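Side-chain contacts in myosin-I heavy chain (Dictyostelium discoideum, PDB 5EJR), which is an actin-based motor with ATPase activity, active in early phagocytosis and adhesion, and is represented here by the second MyTH4-FERM unit of its tail: residues A[105-110]-A[132-137]; A[66-71]-A[111-116]; A[352-357]-A[404-409]. All coordinates share one frame; numbering follows the deposited sequence.

Interaction 1: A[105-110]-A[132-137]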
loop_
_atom_site.group_PDB
_atom_site.type_symbol
_atom_site.label_atom_id
_atom_site.label_comp_id
_atom_site.label_asym_id
_atom_site.label_seq_id
_atom_site.Cartn_x
_atom_site.Cartn_y
_atom_site.Cartn_z
ATOM N N ASP A 105 -8.886 10.314 -23.484
ATOM C CA ASP A 105 -8.317 10.663 -24.803
ATOM C C ASP A 105 -7.670 12.045 -24.769
ATOM O O ASP A 105 -6.575 12.226 -25.313
ATOM C CB ASP A 105 -9.392 10.629 -25.895
ATOM C CG ASP A 105 -9.871 9.242 -26.242
ATOM O OD1 ASP A 105 -9.211 8.263 -25.829
ATOM O OD2 ASP A 105 -10.902 9.133 -26.925
ATOM N N GLU A 106 -8.340 12.995 -24.112
ATOM C CA GLU A 106 -7.903 14.365 -23.943
ATOM C C GLU A 106 -6.612 14.462 -23.117
ATOM O O GLU A 106 -5.764 15.307 -23.420
ATOM C CB GLU A 106 -9.041 15.195 -23.333
ATOM C CG GLU A 106 -9.052 16.635 -23.812
ATOM C CD GLU A 106 -8.081 17.551 -23.098
ATOM O OE1 GLU A 106 -7.668 17.217 -21.962
ATOM O OE2 GLU A 106 -7.745 18.616 -23.667
ATOM N N ILE A 107 -6.446 13.588 -22.097
ATOM C CA ILE A 107 -5.230 13.568 -21.281
ATOM C C ILE A 107 -4.044 13.103 -22.142
ATOM O O ILE A 107 -3.018 13.796 -22.143
ATOM C CB ILE A 107 -5.369 12.814 -19.928
ATOM C CG1 ILE A 107 -6.464 13.493 -19.064
ATOM C CG2 ILE A 107 -4.023 12.828 -19.172
ATOM C CD1 ILE A 107 -6.877 12.732 -17.777
ATOM N N TYR A 108 -4.232 12.000 -22.926
ATOM C CA TYR A 108 -3.229 11.398 -23.821
ATOM C C TYR A 108 -2.796 12.371 -24.932
ATOM O O TYR A 108 -1.617 12.446 -25.241
ATOM C CB TYR A 108 -3.775 10.120 -24.471
ATOM C CG TYR A 108 -3.512 8.853 -23.686
ATOM C CD1 TYR A 108 -2.321 8.145 -23.843
ATOM C CD2 TYR A 108 -4.483 8.318 -22.844
ATOM C CE1 TYR A 108 -2.094 6.949 -23.157
ATOM C CE2 TYR A 108 -4.252 7.145 -22.125
ATOM C CZ TYR A 108 -3.062 6.459 -22.294
ATOM O OH TYR A 108 -2.873 5.276 -21.625
ATOM N N CYS A 109 -3.762 13.108 -25.529
ATOM C CA CYS A 109 -3.503 14.112 -26.566
ATOM C C CYS A 109 -2.748 15.299 -25.994
ATOM O O CYS A 109 -1.786 15.717 -26.619
ATOM C CB CYS A 109 -4.790 14.539 -27.258
ATOM S SG CYS A 109 -5.579 13.226 -28.221
ATOM N N GLN A 110 -3.114 15.802 -24.788
ATOM C CA GLN A 110 -2.390 16.934 -24.169
ATOM C C GLN A 110 -0.945 16.575 -23.866
ATOM O O GLN A 110 -0.067 17.432 -23.996
ATOM C CB GLN A 110 -3.030 17.399 -22.854
ATOM C CG GLN A 110 -4.348 18.148 -22.979
ATOM C CD GLN A 110 -4.876 18.604 -21.628
ATOM O OE1 GLN A 110 -4.316 18.315 -20.561
ATOM N NE2 GLN A 110 -5.943 19.384 -21.649
ATOM N N TYR A 132 3.803 6.960 -20.308
ATOM C CA TYR A 132 4.074 5.646 -19.717
ATOM C C TYR A 132 3.158 5.397 -18.508
ATOM O O TYR A 132 2.541 4.333 -18.419
ATOM C CB TYR A 132 5.549 5.537 -19.291
ATOM C CG TYR A 132 5.790 4.370 -18.360
ATOM C CD1 TYR A 132 5.873 3.070 -18.849
ATOM C CD2 TYR A 132 5.879 4.557 -16.982
ATOM C CE1 TYR A 132 6.050 1.983 -17.995
ATOM C CE2 TYR A 132 6.048 3.474 -16.114
ATOM C CZ TYR A 132 6.148 2.192 -16.629
ATOM O OH TYR A 132 6.343 1.115 -15.793
ATOM N N PHE A 133 3.105 6.372 -17.576
ATOM C CA PHE A 133 2.320 6.304 -16.340
ATOM C C PHE A 133 0.818 6.331 -16.601
ATOM O O PHE A 133 0.059 5.752 -15.822
ATOM C CB PHE A 133 2.763 7.365 -15.325
ATOM C CG PHE A 133 4.113 7.091 -14.691
ATOM C CD1 PHE A 133 4.349 5.909 -13.998
ATOM C CD2 PHE A 133 5.132 8.037 -14.747
ATOM C CE1 PHE A 133 5.601 5.657 -13.411
ATOM C CE2 PHE A 133 6.384 7.785 -14.163
ATOM C CZ PHE A 133 6.612 6.595 -13.501
ATOM N N LEU A 134 0.381 6.899 -17.747
ATOM C CA LEU A 134 -1.027 6.835 -18.119
ATOM C C LEU A 134 -1.282 5.430 -18.648
ATOM O O LEU A 134 -2.276 4.801 -18.265
ATOM C CB LEU A 134 -1.402 7.846 -19.233
ATOM C CG LEU A 134 -1.287 9.336 -18.945
ATOM C CD1 LEU A 134 -1.414 10.135 -20.236
ATOM C CD2 LEU A 134 -2.343 9.797 -17.963
ATOM N N SER A 135 -0.395 4.936 -19.541
ATOM C CA SER A 135 -0.548 3.622 -20.184
ATOM C C SER A 135 -0.555 2.435 -19.198
ATOM O O SER A 135 -1.143 1.408 -19.513
ATOM C CB SER A 135 0.497 3.414 -21.276
ATOM O OG SER A 135 1.785 3.220 -20.716
ATOM N N ILE A 136 0.081 2.579 -18.022
ATOM C CA ILE A 136 0.054 1.509 -17.018
ATOM C C ILE A 136 -1.290 1.500 -16.247
ATOM O O ILE A 136 -1.692 0.446 -15.749
ATOM C CB ILE A 136 1.290 1.482 -16.071
ATOM C CG1 ILE A 136 1.528 2.827 -15.380
ATOM C CG2 ILE A 136 2.544 0.987 -16.810
ATOM C CD1 ILE A 136 2.441 2.787 -14.147
ATOM N N THR A 137 -2.005 2.659 -16.214
ATOM C CA THR A 137 -3.268 2.837 -15.482
ATOM C C THR A 137 -4.537 2.547 -16.310
ATOM O O THR A 137 -5.303 1.649 -15.968
ATOM C CB THR A 137 -3.305 4.233 -14.857
ATOM O OG1 THR A 137 -1.990 4.545 -14.410
ATOM C CG2 THR A 137 -4.268 4.314 -13.664
#
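Leu134 fits between Ile107 and Tyr108 where two antiparallel helices pass in the all-helical MyTH4 domain. Helices 104-113 and 121-137 run at 157° to each other near this point, their axes about 10.9 Å apart, so the gap is bridged by side chains rather than by touching backbones.

The tight part gathers round Leu134. CD1 stands over one face of the Tyr108 ring, 4.2 Å from the centroid of that ring and only 8° off its normal, which makes a well-centred CH-pi contact. Near the phenol end, Leu134 CB lies 3.7 Å from Tyr108 CZ, the two side chains lying alongside and pointing opposite ways. The other leucine methyl, CD2, meets Ile107 CG2 at 3.7 Å. It is the short branch of the isoleucine that does this work: with CG1 beside the backbone N (chi1 -61°), CG2 is left anti to that N and faces the leucine. Beyond the face-on contact, the Tyr108 ring packs edge-to-face with Phe148, and Leu177 of helix 164-178 also touches it.

The side chain of Ser135, although buried, is only loosely engaged. Its CB comes no nearer than 3.9 Å to Tyr108 OH, and its OG donates to Tyr132 O at 2.7 Å within its own helix. The backbone is approached more closely: Tyr108 OH lies 3.2 Å from Ser135 CA on its way to a hydrogen bond with Phe138 O, just past the segment. Tyr108 OH is also 3.3 Å from Ser135 N, but the angle there is too poor for a hydrogen bond.

Interaction 2: A[66-71]-A[111-116]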
loop_
_atom_site.group_PDB
_atom_site.type_symbol
_atom_site.label_atom_id
_atom_site.label_comp_id
_atom_site.label_asym_id
_atom_site.label_seq_id
_atom_site.Cartn_x
_atom_site.Cartn_y
_atom_site.Cartn_z
ATOM N N LYS A 66 -7.475 22.732 -16.302
ATOM C CA LYS A 66 -6.695 22.543 -15.062
ATOM C C LYS A 66 -5.658 21.427 -15.263
ATOM O O LYS A 66 -4.527 21.561 -14.784
ATOM C CB LYS A 66 -7.601 22.190 -13.867
ATOM C CG LYS A 66 -6.898 22.242 -12.508
ATOM C CD LYS A 66 -7.778 21.680 -11.404
ATOM C CE LYS A 66 -7.219 21.932 -10.024
ATOM N NZ LYS A 66 -8.083 21.337 -8.969
ATOM N N ASN A 67 -6.059 20.338 -15.958
ATOM C CA ASN A 67 -5.206 19.185 -16.255
ATOM C C ASN A 67 -3.997 19.587 -17.092
ATOM O O ASN A 67 -2.886 19.113 -16.822
ATOM C CB ASN A 67 -5.983 18.124 -17.005
ATOM C CG ASN A 67 -5.210 16.836 -17.130
ATOM O OD1 ASN A 67 -5.157 16.018 -16.216
ATOM N ND2 ASN A 67 -4.541 16.663 -18.234
ATOM N N PHE A 68 -4.217 20.465 -18.113
ATOM C CA PHE A 68 -3.145 20.936 -18.980
ATOM C C PHE A 68 -2.065 21.627 -18.196
ATOM O O PHE A 68 -0.899 21.265 -18.351
ATOM C CB PHE A 68 -3.663 21.823 -20.117
ATOM C CG PHE A 68 -2.631 21.996 -21.203
ATOM C CD1 PHE A 68 -2.466 21.031 -22.187
ATOM C CD2 PHE A 68 -1.810 23.115 -21.231
ATOM C CE1 PHE A 68 -1.508 21.188 -23.187
ATOM C CE2 PHE A 68 -0.841 23.263 -22.220
ATOM C CZ PHE A 68 -0.706 22.305 -23.195
ATOM N N SER A 69 -2.445 22.565 -17.312
ATOM C CA SER A 69 -1.485 23.275 -16.464
ATOM C C SER A 69 -0.716 22.308 -15.541
ATOM O O SER A 69 0.445 22.564 -15.246
ATOM C CB SER A 69 -2.155 24.400 -15.677
ATOM O OG SER A 69 -3.022 23.935 -14.658
ATOM N N GLU A 70 -1.348 21.176 -15.139
ATOM C CA GLU A 70 -0.711 20.158 -14.300
ATOM C C GLU A 70 0.331 19.369 -15.106
ATOM O O GLU A 70 1.426 19.112 -14.595
ATOM C CB GLU A 70 -1.753 19.250 -13.630
ATOM C CG GLU A 70 -2.524 19.991 -12.547
ATOM C CD GLU A 70 -3.560 19.227 -11.750
ATOM O OE1 GLU A 70 -3.844 18.054 -12.081
ATOM O OE2 GLU A 70 -4.114 19.826 -10.801
ATOM N N ILE A 71 0.005 19.035 -16.378
ATOM C CA ILE A 71 0.924 18.375 -17.312
ATOM C C ILE A 71 2.176 19.272 -17.465
ATOM O O ILE A 71 3.306 18.800 -17.307
ATOM C CB ILE A 71 0.208 18.044 -18.648
ATOM C CG1 ILE A 71 -0.792 16.889 -18.426
ATOM C CG2 ILE A 71 1.208 17.712 -19.765
ATOM C CD1 ILE A 71 -1.537 16.348 -19.659
ATOM N N ALA A 111 -0.709 15.323 -23.382
ATOM C CA ALA A 111 0.625 14.868 -23.003
ATOM C C ALA A 111 1.467 14.757 -24.263
ATOM O O ALA A 111 2.574 15.299 -24.293
ATOM C CB ALA A 111 0.547 13.523 -22.277
ATOM N N TYR A 112 0.922 14.103 -25.307
ATOM C CA TYR A 112 1.599 13.909 -26.582
ATOM C C TYR A 112 1.938 15.235 -27.284
ATOM O O TYR A 112 3.089 15.437 -27.680
ATOM C CB TYR A 112 0.828 12.966 -27.524
ATOM C CG TYR A 112 1.575 12.796 -28.827
ATOM C CD1 TYR A 112 2.697 11.973 -28.905
ATOM C CD2 TYR A 112 1.263 13.578 -29.940
ATOM C CE1 TYR A 112 3.452 11.886 -30.076
ATOM C CE2 TYR A 112 2.009 13.497 -31.115
ATOM C CZ TYR A 112 3.104 12.654 -31.176
ATOM O OH TYR A 112 3.833 12.576 -32.331
ATOM N N ARG A 113 0.944 16.129 -27.434
ATOM C CA ARG A 113 1.117 17.458 -28.046
ATOM C C ARG A 113 2.320 18.169 -27.415
ATOM O O ARG A 113 3.135 18.755 -28.123
ATOM C CB ARG A 113 -0.162 18.300 -27.861
ATOM C CG ARG A 113 0.035 19.813 -27.948
ATOM C CD ARG A 113 -0.985 20.545 -27.112
ATOM N NE ARG A 113 -0.644 21.947 -26.908
ATOM C CZ ARG A 113 -1.141 22.949 -27.626
ATOM N NH1 ARG A 113 -1.966 22.704 -28.636
ATOM N NH2 ARG A 113 -0.810 24.201 -27.347
ATOM N N GLN A 114 2.457 18.076 -26.088
ATOM C CA GLN A 114 3.540 18.769 -25.409
ATOM C C GLN A 114 4.930 18.120 -25.627
ATOM O O GLN A 114 5.940 18.761 -25.345
ATOM C CB GLN A 114 3.194 18.971 -23.941
ATOM C CG GLN A 114 2.082 20.016 -23.727
ATOM C CD GLN A 114 2.503 21.428 -24.090
ATOM O OE1 GLN A 114 2.325 21.898 -25.220
ATOM N NE2 GLN A 114 3.091 22.125 -23.142
ATOM N N THR A 115 4.982 16.915 -26.218
ATOM C CA THR A 115 6.251 16.232 -26.546
ATOM C C THR A 115 6.692 16.544 -27.993
ATOM O O THR A 115 7.855 16.342 -28.331
ATOM C CB THR A 115 6.141 14.698 -26.390
ATOM O OG1 THR A 115 5.412 14.145 -27.482
ATOM C CG2 THR A 115 5.545 14.264 -25.064
ATOM N N ASN A 116 5.746 16.969 -28.844
ATOM C CA ASN A 116 5.961 17.271 -30.262
ATOM C C ASN A 116 6.432 18.719 -30.452
ATOM O O ASN A 116 5.691 19.648 -30.136
ATOM C CB ASN A 116 4.663 17.008 -31.036
ATOM C CG ASN A 116 4.819 16.575 -32.470
ATOM O OD1 ASN A 116 5.791 15.917 -32.861
ATOM N ND2 ASN A 116 3.799 16.842 -33.265
#
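Gln114 OE1 is held by two N-H groups, the backbone N of Asn45 and, through a long and weak bond of 3.4 Å, the side-chain NE of Arg113. These bonds probably limit the rotation of the amide just where Phe68 reaches across from the neighbouring helix. The ring meets Gln114 through its far corner: Phe68 CZ lies 3.4 Å from Gln114 CD and 3.6 Å from Gln114 CG. The approach is oblique, with the ring and amide planes 54° apart. Gln114 is bent at its second torsion, which brings the flat amide back to the ring.

Arg113 contributes from the same turn, its NE 3.7 Å from Phe68 CZ. Here the planes of ring and guanidinium stand 79° apart, and the arginine chain, extended from CG to NE, lies roughly perpendicular to the phenylalanine side chain. Its NH1 goes on to bond Ala41 O.

In the MyTH4 helical domain this places the middle of helix 58-75 against the C-terminal end of helix 104-113, where the chain leaves through a type I beta turn from Arg113 to Asn116. Phe68 has CG anti to its own backbone N (chi1 -165°), and its ring end comes nearer the turn than its CB suggests.

One helical turn on, Ile71 supplies a looser packing contact: its CD1 lies 3.9 Å from the backbone N of Ala111 and 4.4 Å from Ala111 CB. Both residues also rest on Leu130 of helix 121-137. Within the turn region, Thr115 OG1 donates in the carbonyl plane, on a lone pair of Tyr112 O, at 2.7 Å.

Interaction 3: A[352-357]-A[404-409]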
loop_
_atom_site.group_PDB
_atom_site.type_symbol
_atom_site.label_atom_id
_atom_site.label_comp_id
_atom_site.label_asym_id
_atom_site.label_seq_id
_atom_site.Cartn_x
_atom_site.Cartn_y
_atom_site.Cartn_z
ATOM N N ILE A 352 14.208 -13.531 31.770
ATOM C CA ILE A 352 15.571 -13.345 32.333
ATOM C C ILE A 352 16.397 -14.626 32.054
ATOM O O ILE A 352 17.518 -14.526 31.567
ATOM C CB ILE A 352 15.505 -12.974 33.853
ATOM C CG1 ILE A 352 15.039 -11.504 34.015
ATOM C CG2 ILE A 352 16.886 -13.202 34.565
ATOM C CD1 ILE A 352 14.564 -11.131 35.445
ATOM N N GLN A 353 15.810 -15.812 32.261
ATOM C CA GLN A 353 16.516 -17.072 31.984
ATOM C C GLN A 353 16.880 -17.171 30.491
ATOM O O GLN A 353 17.945 -17.710 30.145
ATOM C CB GLN A 353 15.722 -18.286 32.494
ATOM C CG GLN A 353 16.591 -19.549 32.622
ATOM C CD GLN A 353 15.869 -20.799 33.056
ATOM O OE1 GLN A 353 14.750 -20.766 33.553
ATOM N NE2 GLN A 353 16.511 -21.947 32.897
ATOM N N LEU A 354 16.054 -16.565 29.607
ATOM C CA LEU A 354 16.360 -16.544 28.178
ATOM C C LEU A 354 17.512 -15.573 27.864
ATOM O O LEU A 354 18.314 -15.850 26.977
ATOM C CB LEU A 354 15.110 -16.229 27.330
ATOM C CG LEU A 354 14.144 -17.403 27.085
ATOM C CD1 LEU A 354 12.752 -16.902 26.650
ATOM C CD2 LEU A 354 14.679 -18.345 26.050
ATOM N N LEU A 355 17.586 -14.433 28.550
ATOM C CA LEU A 355 18.679 -13.478 28.333
ATOM C C LEU A 355 19.995 -13.965 28.974
ATOM O O LEU A 355 21.072 -13.676 28.459
ATOM C CB LEU A 355 18.337 -12.125 28.974
ATOM C CG LEU A 355 17.308 -11.266 28.303
ATOM C CD1 LEU A 355 16.876 -10.140 29.243
ATOM C CD2 LEU A 355 17.856 -10.704 26.993
ATOM N N TYR A 356 19.899 -14.648 30.119
ATOM C CA TYR A 356 21.056 -15.104 30.891
ATOM C C TYR A 356 21.001 -16.610 31.173
ATOM O O TYR A 356 20.689 -17.005 32.294
ATOM C CB TYR A 356 21.186 -14.256 32.179
ATOM C CG TYR A 356 21.207 -12.767 31.886
ATOM C CD1 TYR A 356 22.337 -12.158 31.345
ATOM C CD2 TYR A 356 20.088 -11.976 32.118
ATOM C CE1 TYR A 356 22.356 -10.792 31.061
ATOM C CE2 TYR A 356 20.085 -10.618 31.806
ATOM C CZ TYR A 356 21.228 -10.023 31.302
ATOM O OH TYR A 356 21.228 -8.672 31.023
ATOM N N PRO A 357 21.271 -17.469 30.162
ATOM C CA PRO A 357 21.153 -18.937 30.367
ATOM C C PRO A 357 21.855 -19.564 31.596
ATOM O O PRO A 357 21.434 -20.641 32.030
ATOM C CB PRO A 357 21.719 -19.524 29.078
ATOM C CG PRO A 357 21.576 -18.476 28.065
ATOM C CD PRO A 357 21.612 -17.147 28.761
ATOM N N TYR A 404 12.310 -24.360 24.991
ATOM C CA TYR A 404 11.237 -24.661 25.937
ATOM C C TYR A 404 10.811 -23.437 26.740
ATOM O O TYR A 404 9.631 -23.311 27.074
ATOM C CB TYR A 404 11.585 -25.845 26.829
ATOM C CG TYR A 404 10.419 -26.335 27.645
ATOM C CD1 TYR A 404 9.418 -27.122 27.071
ATOM C CD2 TYR A 404 10.275 -25.966 28.979
ATOM C CE1 TYR A 404 8.326 -27.560 27.822
ATOM C CE2 TYR A 404 9.202 -26.413 29.742
ATOM C CZ TYR A 404 8.221 -27.190 29.158
ATOM O OH TYR A 404 7.158 -27.581 29.931
ATOM N N LEU A 405 11.759 -22.529 27.032
ATOM C CA LEU A 405 11.461 -21.283 27.738
ATOM C C LEU A 405 10.614 -20.343 26.846
ATOM O O LEU A 405 9.710 -19.674 27.336
ATOM C CB LEU A 405 12.755 -20.592 28.170
ATOM C CG LEU A 405 13.569 -21.224 29.325
ATOM C CD1 LEU A 405 14.971 -20.581 29.389
ATOM C CD2 LEU A 405 12.838 -21.100 30.687
ATOM N N LYS A 406 10.872 -20.335 25.549
ATOM C CA LYS A 406 10.124 -19.522 24.600
ATOM C C LYS A 406 8.659 -20.026 24.503
ATOM O O LYS A 406 7.730 -19.213 24.542
ATOM C CB LYS A 406 10.836 -19.468 23.230
ATOM C CG LYS A 406 12.202 -18.736 23.265
ATOM C CD LYS A 406 12.927 -18.842 21.941
ATOM C CE LYS A 406 14.371 -18.431 22.064
ATOM N NZ LYS A 406 15.065 -18.472 20.761
ATOM N N LEU A 407 8.471 -21.361 24.549
ATOM C CA LEU A 407 7.142 -21.985 24.518
ATOM C C LEU A 407 6.379 -21.692 25.801
ATOM O O LEU A 407 5.176 -21.456 25.747
ATOM C CB LEU A 407 7.257 -23.521 24.313
ATOM C CG LEU A 407 7.762 -24.004 22.947
ATOM C CD1 LEU A 407 8.184 -25.472 22.996
ATOM C CD2 LEU A 407 6.708 -23.854 21.894
ATOM N N MET A 408 7.090 -21.684 26.955
ATOM C CA MET A 408 6.532 -21.411 28.284
ATOM C C MET A 408 6.073 -19.950 28.321
ATOM O O MET A 408 5.017 -19.651 28.869
ATOM C CB MET A 408 7.615 -21.604 29.370
ATOM C CG MET A 408 7.843 -23.023 29.805
ATOM S SD MET A 408 9.223 -23.130 31.009
ATOM C CE MET A 408 8.474 -22.388 32.463
ATOM N N PHE A 409 6.907 -19.045 27.796
ATOM C CA PHE A 409 6.576 -17.615 27.731
ATOM C C PHE A 409 5.299 -17.423 26.884
ATOM O O PHE A 409 4.351 -16.803 27.348
ATOM C CB PHE A 409 7.752 -16.825 27.136
ATOM C CG PHE A 409 7.398 -15.414 26.712
ATOM C CD1 PHE A 409 7.014 -14.460 27.653
ATOM C CD2 PHE A 409 7.384 -15.058 25.367
ATOM C CE1 PHE A 409 6.678 -13.158 27.255
ATOM C CE2 PHE A 409 7.037 -13.763 24.973
ATOM C CZ PHE A 409 6.669 -12.829 25.920
#
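Leu405 meets two consecutive residues of helix 341-355, Gln353 and Leu354, and its CA is 6.8 Å from the CA of Leu354, the closest pair of CA atoms across the two segments. Different parts of the side chain take different partners. Leu405 CB lies 3.6 Å from Leu354 CD2, the two leucines running side by side with their ends reversed. The methyls turn to the glutamine, whose chain is set nearly square to the leucine: CD1 rests against the aliphatic part, 3.8 Å from Gln353 CG, while CD2 comes within 3.5 Å of Gln353 OE1. That oxygen is buried by the contact and has no hydrogen-bond partner in the model, a polar atom facing a methyl group. The extended chain of Gln353, its CG anti to the backbone N (chi1 -162°), carries the amide across the leucine methyls.

Lys406 follows, and here only the aliphatic stem takes part. Its CG lies 3.7 Å from Leu354 CD2, and CE is 4.0 Å from the same methyl. Leu354 CD2 thus rests in the angle between Leu405 CB and the lysine stem, with Tyr324 of helix 317-332 also touching the Leu354 side chain. The charged end runs on in an extended chain to a salt bridge between Lys406 NZ and Glu321, on that same third helix.

Further along, Met408 and Phe409 lean on earlier turns of helix 341-355, Met408 on Ile350 and Phe409 on Ile347 and Leu351, carrying the seam back toward the start of that helix. Both helices lie in the F2 lobe of the FERM domain, a helical bundle resembling acyl-CoA-binding protein.

Interactions 1 and 2 are neighbours in the MyTH4 domain, their centres about 10 Å apart, and both draw on helix 104-113: its middle faces helix 121-137 and its end faces helix 58-75. Their segments alternate along the chain, and they join directly where Gln110 OE1 lies 2.9 Å from Asn67 ND2, a probable hydrogen bond. One helix thus ties two others into a single bundle. Interaction 3 comes later in sequence, its centre about 59 Å from that of interaction 1 and about 64 Å from that of interaction 2, with nearest atoms about 42 Å and 50 Å away. It belongs to a separate helical part, the helical lobe of the FERM domain.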